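Local coordinates for aldehyde dehydrogenase family protein (Pseudomonas syringae pv. tomato, PDB 5IUV), which probably oxidises indole-3-acetaldehyde to the auxin indole-3-acetic acid with NAD+ as cofactor, a step in bacterial auxin synthesis that contributes to virulence, at residues 30-35 with 55-60; 97-102 with 115-120; 285-290 with 320-325. All coordinates share one frame; numbering follows the deposited sequence.

Interaction 1. Residues 30-35 with 55-60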
loop_
_atom_site.group_PDB
_atom_site.type_symbol
_atom_site.label_atom_id
_atom_site.label_comp_id
_atom_site.label_asym_id
_atom_site.label_seq_id
_atom_site.Cartn_x
_atom_site.Cartn_y
_atom_site.Cartn_z
ATOM N N ALA A 30 -20.603 39.708 -11.547
ATOM C CA ALA A 30 -20.624 40.546 -10.360
ATOM C C ALA A 30 -21.278 39.754 -9.241
ATOM O O ALA A 30 -21.943 38.747 -9.489
ATOM C CB ALA A 30 -21.372 41.849 -10.618
ATOM N N ALA A 31 -21.084 40.189 -8.005
ATOM C CA ALA A 31 -21.852 39.619 -6.910
ATOM C C ALA A 31 -23.309 40.039 -7.094
ATOM O O ALA A 31 -23.582 41.072 -7.700
ATOM C CB ALA A 31 -21.309 40.076 -5.567
ATOM N N ALA A 32 -24.237 39.222 -6.596
ATOM C CA ALA A 32 -25.670 39.474 -6.757
ATOM C C ALA A 32 -26.071 40.889 -6.317
ATOM O O ALA A 32 -26.901 41.530 -6.949
ATOM C CB ALA A 32 -26.475 38.429 -5.977
ATOM N N SER A 33 -25.458 41.369 -5.241
ATOM C CA SER A 33 -25.730 42.699 -4.704
ATOM C C SER A 33 -25.132 43.819 -5.550
ATOM O O SER A 33 -25.541 44.979 -5.437
ATOM C CB SER A 33 -25.173 42.806 -3.291
ATOM O OG SER A 33 -23.760 42.696 -3.333
ATOM N N GLY A 34 -24.139 43.475 -6.365
ATOM C CA GLY A 34 -23.423 44.457 -7.159
ATOM C C GLY A 34 -22.293 45.110 -6.383
ATOM O O GLY A 34 -21.570 45.950 -6.915
ATOM N N GLU A 35 -22.139 44.714 -5.122
ATOM C CA GLU A 35 -21.158 45.332 -4.236
ATOM C C GLU A 35 -19.730 44.901 -4.539
ATOM O O GLU A 35 -19.484 43.787 -5.004
ATOM C CB GLU A 35 -21.494 45.013 -2.778
ATOM C CG GLU A 35 -22.791 45.661 -2.314
ATOM C CD GLU A 35 -23.085 45.416 -0.847
ATOM O OE1 GLU A 35 -22.188 44.918 -0.133
ATOM O OE2 GLU A 35 -24.216 45.725 -0.408
ATOM N N ASP A 55 -21.655 37.284 -1.131
ATOM C CA ASP A 55 -22.359 37.044 0.123
ATOM C C ASP A 55 -23.105 35.714 0.012
ATOM O O ASP A 55 -22.838 34.924 -0.902
ATOM C CB ASP A 55 -23.320 38.201 0.436
ATOM C CG ASP A 55 -23.536 38.411 1.939
ATOM O OD1 ASP A 55 -23.619 37.418 2.697
ATOM O OD2 ASP A 55 -23.629 39.585 2.363
ATOM N N ALA A 56 -24.050 35.480 0.920
ATOM C CA ALA A 56 -24.751 34.197 0.997
ATOM C C ALA A 56 -25.436 33.801 -0.317
ATOM O O ALA A 56 -25.441 32.621 -0.684
ATOM C CB ALA A 56 -25.771 34.225 2.128
ATOM N N ALA A 57 -26.007 34.775 -1.019
ATOM C CA ALA A 57 -26.713 34.489 -2.270
ATOM C C ALA A 57 -25.774 33.939 -3.340
ATOM O O ALA A 57 -26.141 33.058 -4.130
ATOM C CB ALA A 57 -27.415 35.738 -2.781
ATOM N N ASP A 58 -24.556 34.467 -3.370
ATOM C CA ASP A 58 -23.569 34.023 -4.339
ATOM C C ASP A 58 -23.046 32.628 -3.995
ATOM O O ASP A 58 -22.788 31.822 -4.894
ATOM C CB ASP A 58 -22.426 35.035 -4.424
ATOM C CG ASP A 58 -22.930 36.444 -4.674
ATOM O OD1 ASP A 58 -23.421 36.712 -5.793
ATOM O OD2 ASP A 58 -22.858 37.277 -3.747
ATOM N N ALA A 59 -22.897 32.351 -2.700
ATOM C CA ALA A 59 -22.562 31.010 -2.241
ATOM C C ALA A 59 -23.614 30.015 -2.718
ATOM O O ALA A 59 -23.284 28.943 -3.214
ATOM C CB ALA A 59 -22.445 30.967 -0.720
ATOM N N GLN A 60 -24.883 30.379 -2.564
ATOM C CA GLN A 60 -25.976 29.527 -3.021
ATOM C C GLN A 60 -25.889 29.230 -4.514
ATOM O O GLN A 60 -26.026 28.079 -4.929
ATOM C CB GLN A 60 -27.325 30.169 -2.703
ATOM C CG GLN A 60 -28.519 29.354 -3.189
ATOM C CD GLN A 60 -28.611 27.979 -2.526
ATOM O OE1 GLN A 60 -28.276 27.810 -1.351
ATOM N NE2 GLN A 60 -29.079 26.996 -3.281
HETATM O O HOH W 1 -22.970 36.355 -8.649
HETATM O O HOH W 2 -24.327 39.492 -3.208
#

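Interaction 2. Residues 97-102 with 115-120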
loop_
_atom_site.group_PDB
_atom_site.type_symbol
_atom_site.label_atom_id
_atom_site.label_comp_id
_atom_site.label_asym_id
_atom_site.label_seq_id
_atom_site.Cartn_x
_atom_site.Cartn_y
_atom_site.Cartn_z
ATOM N N ASN A 97 1.498 31.489 -18.077
ATOM C CA ASN A 97 1.111 32.832 -17.650
ATOM C C ASN A 97 1.808 33.268 -16.365
ATOM O O ASN A 97 1.291 34.100 -15.612
ATOM C CB ASN A 97 -0.402 32.902 -17.471
ATOM C CG ASN A 97 -1.141 32.720 -18.774
ATOM O OD1 ASN A 97 -1.267 33.660 -19.551
ATOM N ND2 ASN A 97 -1.621 31.501 -19.032
ATOM N N ALA A 98 2.995 32.714 -16.136
ATOM C CA ALA A 98 3.701 32.886 -14.867
ATOM C C ALA A 98 4.025 34.340 -14.535
ATOM O O ALA A 98 3.900 34.748 -13.385
ATOM C CB ALA A 98 4.985 32.054 -14.865
ATOM N N GLU A 99 4.443 35.121 -15.527
ATOM C CA GLU A 99 4.846 36.497 -15.250
ATOM C C GLU A 99 3.668 37.350 -14.784
ATOM O O GLU A 99 3.792 38.117 -13.825
ATOM C CB GLU A 99 5.508 37.121 -16.479
ATOM C CG GLU A 99 6.846 36.493 -16.820
ATOM C CD GLU A 99 7.487 37.095 -18.059
ATOM O OE1 GLU A 99 6.802 37.843 -18.789
ATOM O OE2 GLU A 99 8.680 36.820 -18.302
ATOM N N GLU A 100 2.531 37.208 -15.453
ATOM C CA GLU A 100 1.316 37.908 -15.043
ATOM C C GLU A 100 0.855 37.476 -13.647
ATOM O O GLU A 100 0.541 38.315 -12.808
ATOM C CB GLU A 100 0.182 37.676 -16.049
ATOM C CG GLU A 100 -1.130 38.337 -15.642
ATOM C CD GLU A 100 -2.294 38.033 -16.586
ATOM O OE1 GLU A 100 -2.095 37.307 -17.585
ATOM O OE2 GLU A 100 -3.413 38.530 -16.323
ATOM N N LEU A 101 0.801 36.168 -13.410
ATOM C CA LEU A 101 0.349 35.639 -12.131
ATOM C C LEU A 101 1.278 36.045 -10.985
ATOM O O LEU A 101 0.815 36.385 -9.891
ATOM C CB LEU A 101 0.233 34.116 -12.199
ATOM C CG LEU A 101 -0.921 33.602 -13.064
ATOM C CD1 LEU A 101 -0.834 32.098 -13.257
ATOM C CD2 LEU A 101 -2.249 33.971 -12.429
ATOM N N ALA A 102 2.585 36.013 -11.239
ATOM C CA ALA A 102 3.566 36.401 -10.231
ATOM C C ALA A 102 3.415 37.877 -9.894
ATOM O O ALA A 102 3.505 38.280 -8.727
ATOM C CB ALA A 102 4.982 36.111 -10.715
ATOM N N ASP A 115 10.394 36.053 -5.521
ATOM C CA ASP A 115 9.757 34.954 -4.791
ATOM C C ASP A 115 8.472 34.487 -5.484
ATOM O O ASP A 115 8.254 33.292 -5.634
ATOM C CB ASP A 115 9.445 35.354 -3.346
ATOM C CG ASP A 115 10.698 35.555 -2.501
ATOM O OD1 ASP A 115 11.808 35.211 -2.959
ATOM O OD2 ASP A 115 10.562 36.053 -1.364
ATOM N N SER A 116 7.622 35.425 -5.896
ATOM C CA SER A 116 6.401 35.070 -6.628
ATOM C C SER A 116 6.705 34.231 -7.862
ATOM O O SER A 116 6.055 33.216 -8.119
ATOM C CB SER A 116 5.635 36.328 -7.060
ATOM O OG SER A 116 5.168 37.065 -5.951
ATOM N N LEU A 117 7.701 34.671 -8.619
ATOM C CA LEU A 117 8.082 34.039 -9.874
ATOM C C LEU A 117 8.837 32.725 -9.654
ATOM O O LEU A 117 8.633 31.752 -10.386
ATOM C CB LEU A 117 8.930 35.010 -10.701
ATOM C CG LEU A 117 9.115 34.738 -12.192
ATOM C CD1 LEU A 117 7.779 34.800 -12.917
ATOM C CD2 LEU A 117 10.103 35.730 -12.796
ATOM N N GLY A 118 9.696 32.700 -8.641
ATOM C CA GLY A 118 10.552 31.554 -8.385
ATOM C C GLY A 118 9.993 30.499 -7.444
ATOM O O GLY A 118 10.375 29.334 -7.526
ATOM N N VAL A 119 9.095 30.888 -6.547
ATOM C CA VAL A 119 8.578 29.930 -5.575
ATOM C C VAL A 119 7.082 29.683 -5.740
ATOM O O VAL A 119 6.655 28.537 -5.900
ATOM C CB VAL A 119 8.868 30.392 -4.126
ATOM C CG1 VAL A 119 8.247 29.430 -3.114
ATOM C CG2 VAL A 119 10.366 30.505 -3.901
ATOM N N ASP A 120 6.292 30.752 -5.716
ATOM C CA ASP A 120 4.834 30.623 -5.684
ATOM C C ASP A 120 4.208 30.024 -6.939
ATOM O O ASP A 120 3.488 29.025 -6.855
ATOM C CB ASP A 120 4.200 31.982 -5.413
ATOM C CG ASP A 120 4.521 32.499 -4.032
ATOM O OD1 ASP A 120 5.709 32.806 -3.785
ATOM O OD2 ASP A 120 3.585 32.593 -3.201
#

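Interaction 3. Residues 285-290 with 320-325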
loop_
_atom_site.group_PDB
_atom_site.type_symbol
_atom_site.label_atom_id
_atom_site.label_comp_id
_atom_site.label_asym_id
_atom_site.label_seq_id
_atom_site.Cartn_x
_atom_site.Cartn_y
_atom_site.Cartn_z
ATOM N N ALA A 285 25.471 26.751 8.072
ATOM C CA ALA A 285 24.234 26.349 7.419
ATOM C C ALA A 285 23.050 26.502 8.371
ATOM O O ALA A 285 21.984 26.969 7.974
ATOM C CB ALA A 285 24.344 24.916 6.917
ATOM N N ALA A 286 23.241 26.123 9.630
ATOM C CA ALA A 286 22.178 26.269 10.626
ATOM C C ALA A 286 21.847 27.745 10.867
ATOM O O ALA A 286 20.688 28.109 11.070
ATOM C CB ALA A 286 22.573 25.593 11.931
ATOM N N ALA A 287 22.869 28.593 10.846
ATOM C CA ALA A 287 22.659 30.030 11.020
ATOM C C ALA A 287 21.927 30.636 9.829
ATOM O O ALA A 287 20.959 31.383 10.004
ATOM C CB ALA A 287 23.987 30.740 11.240
ATOM N N ASP A 288 22.404 30.339 8.620
ATOM C CA ASP A 288 21.743 30.827 7.408
ATOM C C ASP A 288 20.282 30.405 7.381
ATOM O O ASP A 288 19.398 31.205 7.072
ATOM C CB ASP A 288 22.441 30.312 6.146
ATOM C CG ASP A 288 23.859 30.811 6.019
ATOM O OD1 ASP A 288 24.192 31.819 6.676
ATOM O OD2 ASP A 288 24.635 30.193 5.254
ATOM N N SER A 289 20.039 29.140 7.703
ATOM C CA SER A 289 18.688 28.592 7.670
ATOM C C SER A 289 17.808 29.170 8.768
ATOM O O SER A 289 16.624 29.387 8.551
ATOM C CB SER A 289 18.720 27.064 7.775
ATOM O OG SER A 289 19.282 26.501 6.601
ATOM N N ALA A 290 18.381 29.432 9.940
ATOM C CA ALA A 290 17.607 30.015 11.030
ATOM C C ALA A 290 17.130 31.415 10.662
ATOM O O ALA A 290 16.017 31.813 11.007
ATOM C CB ALA A 290 18.421 30.052 12.310
ATOM N N PRO A 320 25.546 35.503 17.187
ATOM C CA PRO A 320 26.086 36.497 16.250
ATOM C C PRO A 320 26.064 36.031 14.796
ATOM O O PRO A 320 25.908 36.857 13.895
ATOM C CB PRO A 320 27.529 36.689 16.730
ATOM C CG PRO A 320 27.490 36.348 18.168
ATOM C CD PRO A 320 26.491 35.234 18.288
ATOM N N MET A 321 26.216 34.729 14.570
ATOM C CA MET A 321 26.124 34.185 13.219
ATOM C C MET A 321 24.715 34.372 12.657
ATOM O O MET A 321 24.545 34.649 11.469
ATOM C CB MET A 321 26.510 32.703 13.205
ATOM C CG MET A 321 27.907 32.425 13.745
ATOM S SD MET A 321 28.269 30.660 13.884
ATOM C CE MET A 321 28.150 30.169 12.166
ATOM N N VAL A 322 23.711 34.209 13.515
ATOM C CA VAL A 322 22.319 34.349 13.103
ATOM C C VAL A 322 21.981 35.815 12.819
ATOM O O VAL A 322 21.275 36.124 11.854
ATOM C CB VAL A 322 21.355 33.781 14.172
ATOM C CG1 VAL A 322 19.905 34.053 13.795
ATOM C CG2 VAL A 322 21.586 32.287 14.352
ATOM N N ILE A 323 22.497 36.711 13.649
ATOM C CA ILE A 323 22.327 38.145 13.427
ATOM C C ILE A 323 22.947 38.585 12.099
ATOM O O ILE A 323 22.325 39.321 11.337
ATOM C CB ILE A 323 22.939 38.960 14.571
ATOM C CG1 ILE A 323 22.196 38.661 15.872
ATOM C CG2 ILE A 323 22.885 40.452 14.263
ATOM C CD1 ILE A 323 22.838 39.267 17.085
ATOM N N GLU A 324 24.161 38.125 11.813
ATOM C CA GLU A 324 24.817 38.491 10.564
ATOM C C GLU A 324 24.061 37.943 9.355
ATOM O O GLU A 324 23.917 38.634 8.343
ATOM C CB GLU A 324 26.265 38.001 10.542
ATOM C CG GLU A 324 26.985 38.335 9.242
ATOM C CD GLU A 324 28.492 38.221 9.347
ATOM O OE1 GLU A 324 28.975 37.370 10.125
ATOM O OE2 GLU A 324 29.193 38.989 8.652
ATOM N N ALA A 325 23.571 36.709 9.461
ATOM C CA ALA A 325 22.801 36.116 8.379
ATOM C C ALA A 325 21.503 36.873 8.171
ATOM O O ALA A 325 21.082 37.088 7.039
ATOM C CB ALA A 325 22.511 34.641 8.660
#

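Interaction 1. Residues 30-35 with 55-60
Asp58, in the first turn of helix 56-72, reaches across to the loop 30-35 and meets it at Ala31 and Ala32. Its chain leaves the helix from a CB that points toward the loop, and chi1 of -53° sets CG anti to the carbonyl carbon, beside the backbone N of Asp58 itself. From CG the carboxylate divides its work. OD1 uses its syn lone pair to accept a hydrogen bond from Ala32 N, 2.8 Å between N and OD1 with an N-H...O angle of 159°. OD2 turns its anti lone pair back to its own segment and takes the N-H of Asp55 at 2.9 Å from Asp55 N. Each oxygen also receives a water: one links OD1 to Ala30 O, the other links OD2 to Ser33 N. Four bonds therefore grip a buried carboxylate and fix its rotation, a task for which the short, two-oxygen side chain of aspartate is well suited. Methyl groups close in around it, Ala32 CB lying 3.5 Å from Asp58 OD1 and Ala31 CB 3.7 Å from Asp58 OD2, with a looser contact of 4.3 Å from Ala32 CB to Ala57 CB; the small alanine side chains probably let the loop come up against the carboxylate. The loop is shaped by a type I turn from Ala31 to Gly34, overlapped by an ST turn in which Ser33 OG accepts from Glu35 N. Gly34, with phi of 85°, takes a conformation that calls for glycine. The contact thus joins the connection between strands 27-29 and 36-40 to the start of helix 56-72, whose Ala56 and Ala59 rest on helix 224-232.

Interaction 2. Residues 97-102 with 115-120
Ala102 and Ser116 bring two helical turns together, their CA atoms only 4.8 Å apart although the short axes of 98-102 and 115-120 approach no nearer than 8.8 Å. The two N-to-C directions are inclined at 112°, so the helices meet steeply at a corner. In 115-120 the helix widens into a pi-type turn at 116-120, where Asp115 O accepts from both Val119 N and Asp120 N. Three side chains then fill the joint. Ala102 CB points across and lies 3.7 Å from Ser116 CB; a methyl against a methylene is a small pair, which suits so close an approach of backbones. Ser116 CB also comes to 3.3 Å from Ala102 O. The hydroxyl of this buried serine is hydrogen-bonded to Thr106 OG1, a partner one turn further along helix 98-109. Leu117 supplies the larger apolar group. Its chi1 of -163° sets CG anti to the backbone N, and with chi2 near +60° the CD1 branch reaches toward the neighbouring helix, 3.8 Å from Ala102 CB and 4.4 Å from Ala98 CB. The same methyl brushes the aliphatic part of Glu99, 4.4 Å from Glu99 CG, whereas the carboxylate of Glu99 runs on to a salt bridge with Arg12. A branched leucine thus spans one turn between Ala98 and Ala102. Around the joint, helix 6-15 covers Glu99 and Leu117 through Trp9, Ile121 of helix 113-134 packs on Ala98, Leu101 and Ala102, and helix 198-210 receives Leu101.

Interaction 3. Residues 285-290 with 320-325
Ala287 meets Met321, their CB atoms 3.8 Å apart, where helix 283-295 crosses helix 312-326. The short axes pass 8.1 Å apart at -50°, close enough that alanine fits well at the crossing. Val322 has an equal part in the apolar contact: with CG1 anti to the backbone N (chi1 174°), its other branch, CG2, is directed across the interface, 4.2 Å from Ala287 CB and 4.4 Å from Ala290 CB. Beta-branched valine thereby lies against two alanines one turn apart, and its side chain also touches Ile387 of strand 382-389.

A second kind of contact sets a methyl against oxygens. Ala325 CB lies 3.9 Å from Ala287 O and 3.8 Å from Asp288 OD1, both van der Waals approaches. Asp288 starts away from the partner helix, yet its carboxylate comes back alongside the edge of the interface, where OD1 accepts a hydrogen bond from Gln284 NE2 one turn earlier on its own helix. At this exposed border a charged residue is well placed.

No hydrogen bond links the two segments, and their backbone N-H and C=O groups are engaged largely in their own helices. The attachment therefore rests on van der Waals fit and burial of apolar surface, with alanines permitting the close crossing and the acid kept at the solvent-facing margin.

Overall arrangement
Along the chain the three contacts follow in series, each closing before the next opens, and none touches another. Interactions 1 and 2 have centres 30 Å apart, interactions 2 and 3 are 28 Å apart, and interactions 1 and 3, at 49 Å, lie on opposite sides of the chain's centre. Interaction 1 ties a loop to a helix on the NAD side of the fold, with the side chain of Asp58 about 9 Å from that of Lys191, which binds the cofactor. Interaction 2, the most central, ties together consecutive helices near Phe169, which binds indoleacetate. Interaction 3 ties together two helices packed on the sheet of strands 382-389 and 430-434.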